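Local coordinates for protein aldehyde dehydrogenase (Trypanosoma brucei, PDB 5MYP) that probably oxidises aldehydes to carboxylic acids with NAD+ as the electron acceptor, as other members of the aldehyde dehydrogenase family do, at residues Q303-L308 and E339-T344; E15-I20 and G177-G182; K96-T101 and L113-L118; Y264-K269 and L374-E379; K59-D64 and P157-L162. All coordinates share one frame; numbering follows the deposited sequence. Where two conformers were deposited one is given.

How the contacts relate
From the N terminus, helix 16-29 meets the end of strand 176-178 in contact 2, closing a loop of 156 residues. Contacts 5 and 3 are nested inside that loop: contact 5 joins helices 54-65 and 157-170, and within its own loop contact 3 pairs the chain after helix 69-95 with strand 110-124. Contacts 2 and 3 reach the same seven-stranded sheet, and contact 2 touches contact 5 where Asn-180 packs on Ala-160. Farther along, contact 4 pairs strands 264-268 and 370-376 in the other sheet. Contact 1, nested within it, sets helix 304-309 against strand 340-341 of that sheet, its nearest atoms about 17 Å from those of contact 4.

Contact 1: residues Q303-L308 and E339-T344; sequences QKQQFL and EADEAT
The first turn of helix 304-309 lies against the end of strand 340-341 and the turn that follows it, and the backbones come nearest at Gln-305 and Thr-344, whose CA atoms are 6.3 Å apart. From Asp-341 the chain folds as an Asx motif: Asp-341 OD2 accepts the backbone N of Thr-344, three residues on, at 3.1 Å. Asp-341 OD2 also takes Thr-344 OG1 at 2.7 Å on its anti lone pair, so two bonds from one residue hold the carboxylate in place. Gln-305 reaches it from the helix, its side chain crossing that of Asp-341 at about a right angle with the amide plane turned 26° from the carboxylate. In this conformer, one of two, Gln-305 NE2 makes two weak, doubtful bonds, to Asp-341 OD2 at 2.9 Å but bent, and to Asp-341 OD1 at 3.4 Å but nearly straight. Lys-304 runs past Asp-341 in the opposite sense, and Lys-304 NZ stays 4.2 Å from Asp-341 OD1, beyond a salt bridge yet near enough that the charges probably attract. Beside this polar group, Leu-308 CD1 rests against Asp-341 CB, while Leu-308 also packs on Phe-291 of helix 289-296. Thr-344 OG1 is bonded as well to Thr-346, and Thr-344 CG2 sits 3.4 Å from Gln-305 O.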
# COMPACT_ATOMS: atom_id res chain seq x y z
N GLN A 303 -2.38 18.51 -50.43
CA GLN A 303 -1.56 18.68 -49.22
C GLN A 303 -1.70 17.43 -48.35
O GLN A 303 -2.59 17.36 -47.50
CB GLN A 303 -2.01 19.93 -48.46
CG GLN A 303 -1.97 21.23 -49.26
CD GLN A 303 -0.56 21.70 -49.58
OE1 GLN A 303 0.43 21.20 -49.04
NE2 GLN A 303 -0.46 22.68 -50.48
N LYS A 304 -0.83 16.44 -48.57
CA LYS A 304 -0.90 15.15 -47.87
C LYS A 304 -0.66 15.28 -46.37
O LYS A 304 -1.41 14.72 -45.56
CB LYS A 304 0.11 14.15 -48.45
CG LYS A 304 -0.05 12.73 -47.90
CD LYS A 304 1.08 11.80 -48.31
CE LYS A 304 0.99 10.50 -47.53
NZ LYS A 304 1.98 9.49 -47.97
N GLN A 305 0.39 16.02 -46.00
CA GLN A 305 0.74 16.23 -44.60
C GLN A 305 -0.34 17.03 -43.87
O GLN A 305 -0.67 16.71 -42.73
CB GLN A 305 2.11 16.92 -44.47
CG GLN A 305 3.09 16.60 -45.59
CD GLN A 305 3.50 15.14 -45.60
OE1 GLN A 305 4.10 14.66 -46.57
NE2 GLN A 305 3.19 14.42 -44.53
N GLN A 306 -0.89 18.04 -44.54
CA GLN A 306 -2.02 18.81 -44.01
C GLN A 306 -3.28 17.95 -43.85
O GLN A 306 -4.01 18.10 -42.87
CB GLN A 306 -2.32 20.01 -44.91
CG GLN A 306 -3.31 21.01 -44.34
CD GLN A 306 -3.59 22.16 -45.29
OE1 GLN A 306 -2.66 22.80 -45.80
NE2 GLN A 306 -4.87 22.42 -45.55
N PHE A 307 -3.54 17.07 -44.82
CA PHE A 307 -4.68 16.14 -44.75
C PHE A 307 -4.59 15.21 -43.53
O PHE A 307 -5.59 14.99 -42.84
CB PHE A 307 -4.79 15.32 -46.04
CG PHE A 307 -5.83 14.24 -45.99
CD1 PHE A 307 -7.15 14.51 -46.35
CD2 PHE A 307 -5.50 12.95 -45.58
CE1 PHE A 307 -8.11 13.51 -46.31
CE2 PHE A 307 -6.47 11.95 -45.52
CZ PHE A 307 -7.77 12.23 -45.89
N LEU A 308 -3.39 14.67 -43.29
CA LEU A 308 -3.18 13.76 -42.16
C LEU A 308 -3.24 14.48 -40.82
O LEU A 308 -3.74 13.92 -39.84
CB LEU A 308 -1.86 12.99 -42.31
CG LEU A 308 -1.81 11.99 -43.47
CD1 LEU A 308 -0.39 11.45 -43.63
CD2 LEU A 308 -2.80 10.85 -43.27
N GLU A 339 0.75 0.92 -42.94
CA GLU A 339 0.82 2.23 -43.59
C GLU A 339 1.29 3.26 -42.57
O GLU A 339 0.84 3.23 -41.41
CB GLU A 339 -0.53 2.66 -44.16
CG GLU A 339 -1.23 1.61 -45.03
CD GLU A 339 -2.20 0.72 -44.26
OE1 GLU A 339 -2.05 0.60 -43.03
OE2 GLU A 339 -3.12 0.15 -44.89
N ALA A 340 2.18 4.16 -42.99
CA ALA A 340 2.73 5.17 -42.09
C ALA A 340 3.20 6.43 -42.81
O ALA A 340 3.47 6.40 -44.01
CB ALA A 340 3.87 4.58 -41.28
N ASP A 341 3.26 7.52 -42.06
CA ASP A 341 3.82 8.80 -42.52
C ASP A 341 4.63 9.41 -41.38
O ASP A 341 4.07 9.78 -40.34
CB ASP A 341 2.72 9.76 -42.96
CG ASP A 341 3.27 11.08 -43.47
OD1 ASP A 341 3.83 11.10 -44.59
OD2 ASP A 341 3.15 12.09 -42.75
N GLU A 342 5.94 9.52 -41.59
CA GLU A 342 6.87 9.98 -40.55
C GLU A 342 6.68 11.45 -40.18
O GLU A 342 6.71 11.79 -39.00
CB GLU A 342 8.32 9.74 -40.99
CG GLU A 342 9.36 10.07 -39.93
CD GLU A 342 10.72 9.44 -40.18
OE1 GLU A 342 10.89 8.73 -41.19
OE2 GLU A 342 11.61 9.65 -39.34
N ALA A 343 6.50 12.31 -41.18
CA ALA A 343 6.37 13.76 -40.96
C ALA A 343 5.23 14.12 -40.01
O ALA A 343 5.37 15.01 -39.17
CB ALA A 343 6.20 14.49 -42.28
N THR A 344 4.09 13.43 -40.16
CA THR A 344 2.91 13.63 -39.31
C THR A 344 2.79 12.60 -38.17
O THR A 344 1.78 12.57 -37.47
CB THR A 344 1.62 13.59 -40.15
OG1 THR A 344 1.45 12.28 -40.70
CG2 THR A 344 1.67 14.65 -41.27

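Contact 2: residues E15-I20 and G177-G182; sequences ENIPVI and GIVNGG. Unlike the reference sequence in segment 15-20: Val-19 (reference Thr).
Apolar contact dominates where Ile-17 and Ile-20, one turn apart on helix 16-29, meet the end of strand 176-178. Ile-17 crosses Val-179 at about a right angle, with CD1 4.0 Å from Val-179 CG1 and its CG1 at the same distance from that methyl. Val-179 CG1 is placed for this by a first torsion that sets it trans to the backbone N (chi1 174°). Ile-20 CD1 comes more loosely to Val-179 CG2, at 4.5 Å. The strand is an edge of the seven-stranded mixed sheet, pairing in parallel with strand 147-151, and the helix packs beside it together with helix 183-191, whose Val-189 touches both Ile-17 and Val-179. Contacts between side chain and backbone make up the rest. Ile-20 CG2 lies 3.9 Å from Gly-177 CA, where the glycine offers bare backbone to the methyl. The other branch of Ile-20 ends with CD1 3.6 Å from Ile-178 O, so its two arms reach the backbone from Gly-177 CA to Ile-178 O. Ile-178 turns its own side chain away, to Thr-164 and Leu-167 of helix 157-170. The polar links nearby run to other parts of the chain as well, such as Asn-180 N to Thr-12 OG1.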
# COMPACT_ATOMS: atom_id res chain seq x y z
N GLU A 15 14.07 27.15 -7.18
CA GLU A 15 13.93 27.87 -5.91
C GLU A 15 12.47 27.96 -5.44
O GLU A 15 12.22 27.96 -4.23
CB GLU A 15 14.54 29.28 -6.03
CG GLU A 15 14.23 30.21 -4.87
CD GLU A 15 14.89 31.57 -5.03
OE1 GLU A 15 14.28 32.58 -4.61
OE2 GLU A 15 16.01 31.63 -5.58
N ASN A 16 11.53 28.05 -6.38
CA ASN A 16 10.09 28.11 -6.06
C ASN A 16 9.45 26.76 -5.68
O ASN A 16 8.37 26.75 -5.09
CB ASN A 16 9.29 28.74 -7.21
CG ASN A 16 9.46 30.26 -7.30
OD1 ASN A 16 9.87 30.91 -6.33
ND2 ASN A 16 9.14 30.82 -8.45
N ILE A 17 10.10 25.65 -6.02
CA ILE A 17 9.54 24.32 -5.74
C ILE A 17 9.34 24.08 -4.22
O ILE A 17 8.24 23.69 -3.83
CB ILE A 17 10.33 23.19 -6.46
CG1 ILE A 17 10.02 23.25 -7.97
CG2 ILE A 17 9.97 21.81 -5.90
CD1 ILE A 17 10.98 22.47 -8.84
N PRO A 18 10.38 24.32 -3.38
CA PRO A 18 10.18 24.24 -1.92
C PRO A 18 9.08 25.16 -1.38
O PRO A 18 8.38 24.78 -0.44
CB PRO A 18 11.54 24.67 -1.35
CG PRO A 18 12.52 24.39 -2.43
CD PRO A 18 11.80 24.47 -3.74
N VAL A 19 8.94 26.35 -1.97
CA VAL A 19 7.93 27.33 -1.53
C VAL A 19 6.52 26.82 -1.81
O VAL A 19 5.65 26.90 -0.96
CB VAL A 19 8.14 28.72 -2.19
CG1 VAL A 19 7.06 29.71 -1.75
CG2 VAL A 19 9.53 29.27 -1.88
N ILE A 20 6.32 26.30 -3.02
CA ILE A 20 5.05 25.72 -3.45
C ILE A 20 4.62 24.58 -2.52
O ILE A 20 3.49 24.57 -2.03
CB ILE A 20 5.12 25.25 -4.93
CG1 ILE A 20 5.17 26.46 -5.87
CG2 ILE A 20 3.92 24.37 -5.31
CD1 ILE A 20 5.64 26.15 -7.27
N GLY A 177 -0.97 23.03 -5.48
CA GLY A 177 0.21 23.63 -6.10
C GLY A 177 0.52 22.97 -7.42
O GLY A 177 0.13 21.82 -7.66
N ILE A 178 1.21 23.69 -8.30
CA ILE A 178 1.57 23.16 -9.62
C ILE A 178 3.08 23.32 -9.84
O ILE A 178 3.63 24.40 -9.62
CB ILE A 178 0.80 23.86 -10.76
CG1 ILE A 178 -0.72 23.80 -10.51
CG2 ILE A 178 1.15 23.21 -12.10
CD1 ILE A 178 -1.55 24.61 -11.49
N VAL A 179 3.73 22.23 -10.25
CA VAL A 179 5.13 22.26 -10.67
C VAL A 179 5.18 21.82 -12.13
O VAL A 179 4.75 20.72 -12.46
CB VAL A 179 6.02 21.35 -9.79
CG1 VAL A 179 7.44 21.28 -10.34
CG2 VAL A 179 6.04 21.84 -8.36
N ASN A 180 5.71 22.68 -13.00
CA ASN A 180 5.82 22.41 -14.42
C ASN A 180 7.29 22.22 -14.80
O ASN A 180 8.16 22.93 -14.29
CB ASN A 180 5.20 23.56 -15.24
CG ASN A 180 3.69 23.42 -15.39
OD1 ASN A 180 3.22 22.44 -15.93
ND2 ASN A 180 2.93 24.41 -14.91
N GLY A 181 7.54 21.26 -15.69
CA GLY A 181 8.88 21.02 -16.23
C GLY A 181 9.14 19.56 -16.53
O GLY A 181 8.23 18.75 -16.55
N GLY A 182 10.42 19.25 -16.75
CA GLY A 182 10.85 17.90 -17.13
C GLY A 182 11.57 17.21 -15.98
O GLY A 182 11.11 17.26 -14.83

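Contact 3: residues K96-T101 and L113-L118; sequences KPVKPT and LQYEPL
Val-98 and Leu-113 form a single antiparallel bridge, a hydrogen-bonded pair with CA atoms 5.0 Å apart. Val-98 N donates to Leu-113 O at 2.9 Å, and Leu-113 N returns a bond to Val-98 O at 2.8 Å. Pro-97 adds a CA-H...O contact to the same Leu-113 O, which is thus met by two neighbours in sequence. Around this bridge the side chains pack more loosely. Pro-100 CB lies against Leu-113 CG at 4.1 Å, and Val-98 CG2 meets the edge of the Tyr-115 ring, 4.0 Å from Tyr-115 CE2 and near the ring plane. The ring is placed there by a first torsion that puts CG opposite the carbonyl carbon (chi1 -66°), and Lys-96 O stands by the same edge, near CD2. Farther out, Lys-99 binds Asp-110 in a salt bridge and Cys-111 O, which ties the loop to the start of the strand. Gly-430 of the second subunit packs on Pro-100, and Pro-432 of that subunit on Leu-113. These contacts and the antiparallel strands 110-124 and 454-461 are consistent with the oligomerisation arm of aldehyde dehydrogenases. The loop after helix 69-95 extends it by one bridge, lying along the beginning of strand 110-124, whose Gln-114 and Glu-116 bond to strand 454-461.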
# COMPACT_ATOMS: atom_id res chain seq x y z
N LYS A 96 -17.36 8.34 7.31
CA LYS A 96 -17.90 7.81 8.56
C LYS A 96 -17.07 6.63 9.09
O LYS A 96 -16.54 5.87 8.29
CB LYS A 96 -19.37 7.39 8.40
CG LYS A 96 -19.62 6.04 7.75
CD LYS A 96 -21.04 5.92 7.22
CE LYS A 96 -21.37 4.48 6.86
NZ LYS A 96 -22.60 4.35 6.05
N PRO A 97 -16.96 6.49 10.42
CA PRO A 97 -16.26 5.33 10.96
C PRO A 97 -16.96 4.01 10.64
O PRO A 97 -18.18 3.97 10.55
CB PRO A 97 -16.27 5.57 12.49
CG PRO A 97 -16.52 7.02 12.65
CD PRO A 97 -17.39 7.41 11.50
N VAL A 98 -16.17 2.96 10.45
CA VAL A 98 -16.65 1.60 10.23
C VAL A 98 -16.51 0.81 11.54
O VAL A 98 -15.52 0.96 12.26
CB VAL A 98 -15.84 0.90 9.10
CG1 VAL A 98 -16.20 -0.57 8.97
CG2 VAL A 98 -16.07 1.62 7.78
N LYS A 99 -17.50 -0.03 11.84
CA LYS A 99 -17.48 -0.90 13.01
C LYS A 99 -16.92 -2.27 12.60
O LYS A 99 -17.62 -3.04 11.94
CB LYS A 99 -18.89 -1.05 13.61
CG LYS A 99 -19.55 0.25 14.04
CD LYS A 99 -18.89 0.89 15.26
CE LYS A 99 -19.29 0.22 16.56
NZ LYS A 99 -18.38 0.61 17.68
N PRO A 100 -15.66 -2.58 12.96
CA PRO A 100 -15.07 -3.85 12.54
C PRO A 100 -15.64 -5.06 13.28
O PRO A 100 -16.15 -4.93 14.39
CB PRO A 100 -13.59 -3.68 12.89
CG PRO A 100 -13.61 -2.81 14.10
CD PRO A 100 -14.76 -1.86 13.88
N THR A 101 -15.52 -6.23 12.65
CA THR A 101 -15.91 -7.50 13.25
C THR A 101 -14.84 -7.90 14.27
O THR A 101 -13.69 -8.17 13.89
CB THR A 101 -16.06 -8.60 12.18
OG1 THR A 101 -17.05 -8.19 11.23
CG2 THR A 101 -16.47 -9.93 12.81
N LEU A 113 -13.01 1.84 13.08
CA LEU A 113 -11.99 2.19 12.08
C LEU A 113 -12.35 3.56 11.52
O LEU A 113 -13.34 3.70 10.80
CB LEU A 113 -11.93 1.14 10.97
CG LEU A 113 -11.77 -0.32 11.41
CD1 LEU A 113 -11.69 -1.23 10.20
CD2 LEU A 113 -10.55 -0.51 12.31
N GLN A 114 -11.58 4.58 11.90
CA GLN A 114 -11.79 5.95 11.43
C GLN A 114 -10.90 6.21 10.23
O GLN A 114 -9.87 5.55 10.07
CB GLN A 114 -11.48 6.96 12.54
CG GLN A 114 -12.36 6.83 13.79
CD GLN A 114 -12.03 7.85 14.87
OE1 GLN A 114 -11.12 8.67 14.73
NE2 GLN A 114 -12.77 7.79 15.98
N TYR A 115 -11.29 7.16 9.38
CA TYR A 115 -10.48 7.58 8.24
C TYR A 115 -10.02 9.00 8.46
O TYR A 115 -10.82 9.86 8.81
CB TYR A 115 -11.28 7.47 6.94
CG TYR A 115 -11.61 6.05 6.60
CD1 TYR A 115 -10.73 5.28 5.85
CD2 TYR A 115 -12.79 5.46 7.06
CE1 TYR A 115 -11.02 3.96 5.54
CE2 TYR A 115 -13.09 4.13 6.76
CZ TYR A 115 -12.21 3.39 6.00
OH TYR A 115 -12.51 2.09 5.69
N GLU A 116 -8.72 9.25 8.27
CA GLU A 116 -8.16 10.59 8.41
C GLU A 116 -7.31 10.96 7.19
O GLU A 116 -6.76 10.08 6.53
CB GLU A 116 -7.32 10.71 9.70
CG GLU A 116 -6.12 9.78 9.78
CD GLU A 116 -5.21 10.05 10.97
OE1 GLU A 116 -5.49 10.96 11.78
OE2 GLU A 116 -4.18 9.35 11.10
N PRO A 117 -7.19 12.27 6.89
CA PRO A 117 -6.30 12.69 5.81
C PRO A 117 -4.83 12.37 6.09
O PRO A 117 -4.44 12.20 7.24
CB PRO A 117 -6.49 14.21 5.75
CG PRO A 117 -7.79 14.47 6.42
CD PRO A 117 -7.95 13.40 7.45
N LEU A 118 -4.03 12.28 5.02
CA LEU A 118 -2.60 12.00 5.12
C LEU A 118 -1.76 13.27 5.26
O LEU A 118 -0.84 13.33 6.08
CB LEU A 118 -2.13 11.21 3.90
CG LEU A 118 -2.69 9.79 3.78
CD1 LEU A 118 -2.39 9.21 2.41
CD2 LEU A 118 -2.16 8.89 4.89

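Contact 4: residues Y264-K269 and L374-E379; sequences YVVVEK and LTYENE
Four backbone hydrogen bonds join Val-265, Val-267 and Lys-269 to Leu-374 and Tyr-376 in a parallel ladder. Leu-374 N reaches Val-265 O at 2.8 Å and Val-267 N reaches Leu-374 O at 2.8 Å, both nearly straight. Tyr-376 N then bonds to Val-267 O at 3.0 Å, and Lys-269 N closes the ladder on Tyr-376 O at 2.9 Å. A water extends the link by donating to Glu-268 OE2 and to Glu-377 O, while Glu-268 OE1 is held by Ser-270. The Tyr-376 ring lies across the chain at Glu-268. Its CG sits between the backbone N and the carbonyl carbon (chi1 83°), which turns the ring back over strand 264-268, and Glu-268 CA stands over one face, 3.8 Å from the ring centroid in a CH-pi contact. The carboxylate of Glu-268 is nearly perpendicular to the ring. On the same side of the sheet Val-266 CG1 touches Tyr-376 CB at 3.9 Å; on the other, Val-267 faces Thr-375 and helix 272-287. At the exposed end, Lys-269 CD packs on Glu-377 CG. Strands 264-268 and 370-376 are neighbours in the mixed sheet, and helices 272-287 and 379-387 flank it, as expected of the alpha/beta catalytic domain of aldehyde dehydrogenases.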
# COMPACT_ATOMS: atom_id res chain seq x y z
N TYR A 264 -1.16 -7.51 -27.51
CA TYR A 264 -1.10 -8.62 -28.46
C TYR A 264 -2.27 -9.57 -28.26
O TYR A 264 -2.95 -9.53 -27.24
CB TYR A 264 0.23 -9.38 -28.33
CG TYR A 264 0.43 -10.10 -27.00
CD1 TYR A 264 0.93 -9.43 -25.89
CD2 TYR A 264 0.15 -11.46 -26.88
CE1 TYR A 264 1.13 -10.08 -24.68
CE2 TYR A 264 0.36 -12.13 -25.67
CZ TYR A 264 0.85 -11.43 -24.58
OH TYR A 264 1.05 -12.08 -23.38
N VAL A 265 -2.48 -10.44 -29.25
CA VAL A 265 -3.57 -11.42 -29.25
C VAL A 265 -2.99 -12.84 -29.21
O VAL A 265 -2.00 -13.13 -29.88
CB VAL A 265 -4.47 -11.26 -30.50
CG1 VAL A 265 -5.56 -12.33 -30.53
CG2 VAL A 265 -5.10 -9.87 -30.54
N VAL A 266 -3.62 -13.70 -28.41
CA VAL A 266 -3.37 -15.14 -28.43
C VAL A 266 -4.69 -15.79 -28.83
O VAL A 266 -5.63 -15.84 -28.04
CB VAL A 266 -2.89 -15.68 -27.06
CG1 VAL A 266 -2.45 -17.14 -27.18
CG2 VAL A 266 -1.75 -14.83 -26.51
N VAL A 267 -4.75 -16.28 -30.08
CA VAL A 267 -6.00 -16.78 -30.66
C VAL A 267 -5.91 -18.30 -30.86
O VAL A 267 -4.85 -18.83 -31.19
CB VAL A 267 -6.37 -16.05 -31.98
CG1 VAL A 267 -5.28 -16.18 -33.04
CG2 VAL A 267 -7.71 -16.53 -32.52
N GLU A 268 -7.03 -19.00 -30.65
CA GLU A 268 -7.06 -20.44 -30.87
C GLU A 268 -6.73 -20.71 -32.35
O GLU A 268 -7.23 -20.01 -33.23
CB GLU A 268 -8.42 -21.03 -30.48
CG GLU A 268 -8.43 -22.54 -30.24
CD GLU A 268 -8.55 -23.38 -31.51
OE1 GLU A 268 -9.05 -22.87 -32.54
OE2 GLU A 268 -8.14 -24.55 -31.49
N LYS A 269 -5.87 -21.70 -32.58
CA LYS A 269 -5.25 -21.98 -33.89
C LYS A 269 -6.23 -21.92 -35.08
O LYS A 269 -5.94 -21.30 -36.10
CB LYS A 269 -4.58 -23.36 -33.84
CG LYS A 269 -3.65 -23.70 -34.99
CD LYS A 269 -3.10 -25.11 -34.85
CE LYS A 269 -4.20 -26.17 -34.90
NZ LYS A 269 -3.70 -27.53 -35.26
N LEU A 374 -0.57 -14.20 -32.00
CA LEU A 374 0.02 -15.51 -31.72
C LEU A 374 -1.10 -16.53 -31.64
O LEU A 374 -2.25 -16.17 -31.41
CB LEU A 374 0.80 -15.48 -30.41
CG LEU A 374 2.14 -14.73 -30.40
CD1 LEU A 374 1.95 -13.22 -30.47
CD2 LEU A 374 2.94 -15.10 -29.15
N THR A 375 -0.77 -17.81 -31.85
CA THR A 375 -1.76 -18.88 -31.76
C THR A 375 -1.49 -19.80 -30.58
O THR A 375 -0.37 -19.86 -30.08
CB THR A 375 -1.84 -19.72 -33.06
OG1 THR A 375 -0.57 -20.30 -33.35
CG2 THR A 375 -2.29 -18.85 -34.22
N TYR A 376 -2.54 -20.49 -30.14
CA TYR A 376 -2.45 -21.53 -29.12
C TYR A 376 -3.28 -22.74 -29.55
O TYR A 376 -4.21 -22.61 -30.34
CB TYR A 376 -2.94 -20.99 -27.76
CG TYR A 376 -4.44 -21.01 -27.55
CD1 TYR A 376 -5.08 -22.16 -27.07
CD2 TYR A 376 -5.22 -19.88 -27.79
CE1 TYR A 376 -6.46 -22.19 -26.88
CE2 TYR A 376 -6.60 -19.90 -27.59
CZ TYR A 376 -7.21 -21.05 -27.13
OH TYR A 376 -8.56 -21.08 -26.93
N GLU A 377 -2.91 -23.91 -29.02
CA GLU A 377 -3.70 -25.14 -29.17
C GLU A 377 -4.36 -25.58 -27.86
O GLU A 377 -5.51 -26.02 -27.87
CB GLU A 377 -2.82 -26.27 -29.72
CG GLU A 377 -2.43 -26.06 -31.18
CD GLU A 377 -1.64 -27.23 -31.74
OE1 GLU A 377 -2.00 -28.40 -31.47
OE2 GLU A 377 -0.65 -26.99 -32.47
N ASN A 378 -3.65 -25.45 -26.74
CA ASN A 378 -4.17 -25.82 -25.41
C ASN A 378 -3.88 -24.71 -24.39
O ASN A 378 -3.14 -23.77 -24.68
CB ASN A 378 -3.58 -27.16 -24.96
CG ASN A 378 -2.06 -27.21 -25.07
OD1 ASN A 378 -1.36 -26.43 -24.43
ND2 ASN A 378 -1.55 -28.13 -25.88
N GLU A 379 -4.46 -24.85 -23.19
CA GLU A 379 -4.28 -23.86 -22.11
C GLU A 379 -2.81 -23.63 -21.77
O GLU A 379 -2.40 -22.49 -21.55
CB GLU A 379 -5.05 -24.27 -20.84
CG GLU A 379 -4.97 -23.24 -19.71
CD GLU A 379 -5.65 -23.69 -18.43
OE1 GLU A 379 -5.08 -24.55 -17.71
OE2 GLU A 379 -6.74 -23.17 -18.12
O HOH W 1 -7.75 -25.93 -29.33

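Contact 5: residues K59-D64 and P157-L162; sequences KAIHRD and PATAEL
Asp-64 points its carboxylate from helix 54-65 at the first turn of helix 157-170, where it meets Ala-158 and Thr-159. Its CG lies opposite the carbonyl carbon (chi1 -69°), which lets each oxygen face the N-terminal end of the partner. Asp-64 OD1 takes Ala-158 N at 2.9 Å through its syn lone pair. Asp-64 OD2 accepts twice from Thr-159: the backbone N at 2.8 Å on the syn side, 18° out of the carboxylate plane, and the hydroxyl OG1 at 2.7 Å nearly along the C-O axis. The Asp-64 and Thr-159 side chains cross obliquely, and Ile-61 CG1 comes to 3.5 Å from Thr-159 OG1. One turn back on helix 54-65, Ala-60 faces Ala-158 and Leu-162, with Ala-60 CB 3.9 Å from Leu-162 CD2. Small residues here let the helices, roughly antiparallel at 152° between their short segments, approach to 7.7 Å between axes. Arg-63 extends past Ala-158, its CD 3.9 Å from the methyl CB of Ala-158. Arg-315 reaches the carbonyls of Arg-63 and Asp-64 through weak bonds. Three donors on one carboxylate fix its rotation, and the two amide N-H groups at the start of helix 157-170, with the positive end of its dipole, would favour a negatively charged Asp-64.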
# COMPACT_ATOMS: atom_id res chain seq x y z
N LYS A 59 -9.57 21.08 -27.43
CA LYS A 59 -8.67 21.71 -28.40
C LYS A 59 -7.19 21.57 -28.01
O LYS A 59 -6.35 21.32 -28.87
CB LYS A 59 -9.02 23.19 -28.59
CG LYS A 59 -10.35 23.42 -29.29
CD LYS A 59 -10.19 23.36 -30.81
CE LYS A 59 -9.68 24.68 -31.37
NZ LYS A 59 -9.62 24.69 -32.86
N ALA A 60 -6.89 21.76 -26.72
CA ALA A 60 -5.51 21.60 -26.22
C ALA A 60 -5.05 20.15 -26.33
O ALA A 60 -3.91 19.88 -26.74
CB ALA A 60 -5.41 22.07 -24.78
N ILE A 61 -5.93 19.22 -25.96
CA ILE A 61 -5.66 17.79 -26.08
C ILE A 61 -5.51 17.40 -27.56
O ILE A 61 -4.64 16.59 -27.91
CB ILE A 61 -6.73 16.95 -25.34
CG1 ILE A 61 -6.56 17.13 -23.82
CG2 ILE A 61 -6.63 15.46 -25.71
CD1 ILE A 61 -7.80 16.80 -23.02
N HIS A 62 -6.33 18.00 -28.43
CA HIS A 62 -6.18 17.81 -29.87
C HIS A 62 -4.82 18.31 -30.38
O HIS A 62 -4.20 17.66 -31.23
CB HIS A 62 -7.29 18.52 -30.64
CG HIS A 62 -7.15 18.40 -32.12
ND1 HIS A 62 -7.63 17.32 -32.83
CD2 HIS A 62 -6.53 19.19 -33.03
CE1 HIS A 62 -7.34 17.47 -34.10
NE2 HIS A 62 -6.67 18.59 -34.25
N ARG A 63 -4.36 19.46 -29.89
CA ARG A 63 -3.05 19.99 -30.27
C ARG A 63 -1.92 19.04 -29.85
O ARG A 63 -1.01 18.78 -30.63
CB ARG A 63 -2.84 21.38 -29.66
CG ARG A 63 -1.66 22.14 -30.23
CD ARG A 63 -1.65 23.56 -29.68
NE ARG A 63 -0.46 24.31 -30.08
CZ ARG A 63 -0.17 25.55 -29.69
NH1 ARG A 63 0.95 26.14 -30.12
NH2 ARG A 63 -0.99 26.21 -28.87
N ASP A 64 -2.01 18.51 -28.63
CA ASP A 64 -1.00 17.58 -28.10
C ASP A 64 -1.03 16.19 -28.74
O ASP A 64 0.02 15.67 -29.12
CB ASP A 64 -1.15 17.41 -26.58
CG ASP A 64 -0.78 18.66 -25.80
OD1 ASP A 64 0.08 19.45 -26.24
OD2 ASP A 64 -1.35 18.85 -24.70
N PRO A 157 2.23 19.57 -23.66
CA PRO A 157 2.45 20.95 -23.22
C PRO A 157 1.24 21.88 -23.35
O PRO A 157 1.05 22.73 -22.48
CB PRO A 157 3.61 21.42 -24.10
CG PRO A 157 3.50 20.61 -25.34
CD PRO A 157 3.05 19.26 -24.86
N ALA A 158 0.45 21.73 -24.41
CA ALA A 158 -0.75 22.58 -24.59
C ALA A 158 -1.75 22.36 -23.46
O ALA A 158 -2.31 23.32 -22.93
CB ALA A 158 -1.40 22.31 -25.95
N THR A 159 -1.95 21.10 -23.09
CA THR A 159 -2.83 20.74 -21.97
C THR A 159 -2.26 21.24 -20.64
O THR A 159 -3.00 21.77 -19.82
CB THR A 159 -3.06 19.22 -21.90
OG1 THR A 159 -3.56 18.75 -23.16
CG2 THR A 159 -4.08 18.87 -20.81
N ALA A 160 -0.95 21.09 -20.45
CA ALA A 160 -0.26 21.58 -19.25
C ALA A 160 -0.38 23.10 -19.10
O ALA A 160 -0.62 23.59 -18.01
CB ALA A 160 1.20 21.17 -19.27
N GLU A 161 -0.21 23.82 -20.21
CA GLU A 161 -0.36 25.28 -20.21
C GLU A 161 -1.78 25.70 -19.82
O GLU A 161 -1.96 26.53 -18.93
CB GLU A 161 -0.01 25.86 -21.59
CG GLU A 161 0.01 27.38 -21.64
CD GLU A 161 0.17 27.93 -23.05
OE1 GLU A 161 -0.42 27.37 -24.00
OE2 GLU A 161 0.87 28.95 -23.22
N LEU A 162 -2.77 25.12 -20.49
CA LEU A 162 -4.17 25.45 -20.23
C LEU A 162 -4.59 25.13 -18.79
O LEU A 162 -5.23 25.95 -18.13
CB LEU A 162 -5.10 24.72 -21.21
CG LEU A 162 -6.59 25.06 -21.14
CD1 LEU A 162 -6.84 26.55 -21.34
CD2 LEU A 162 -7.37 24.25 -22.16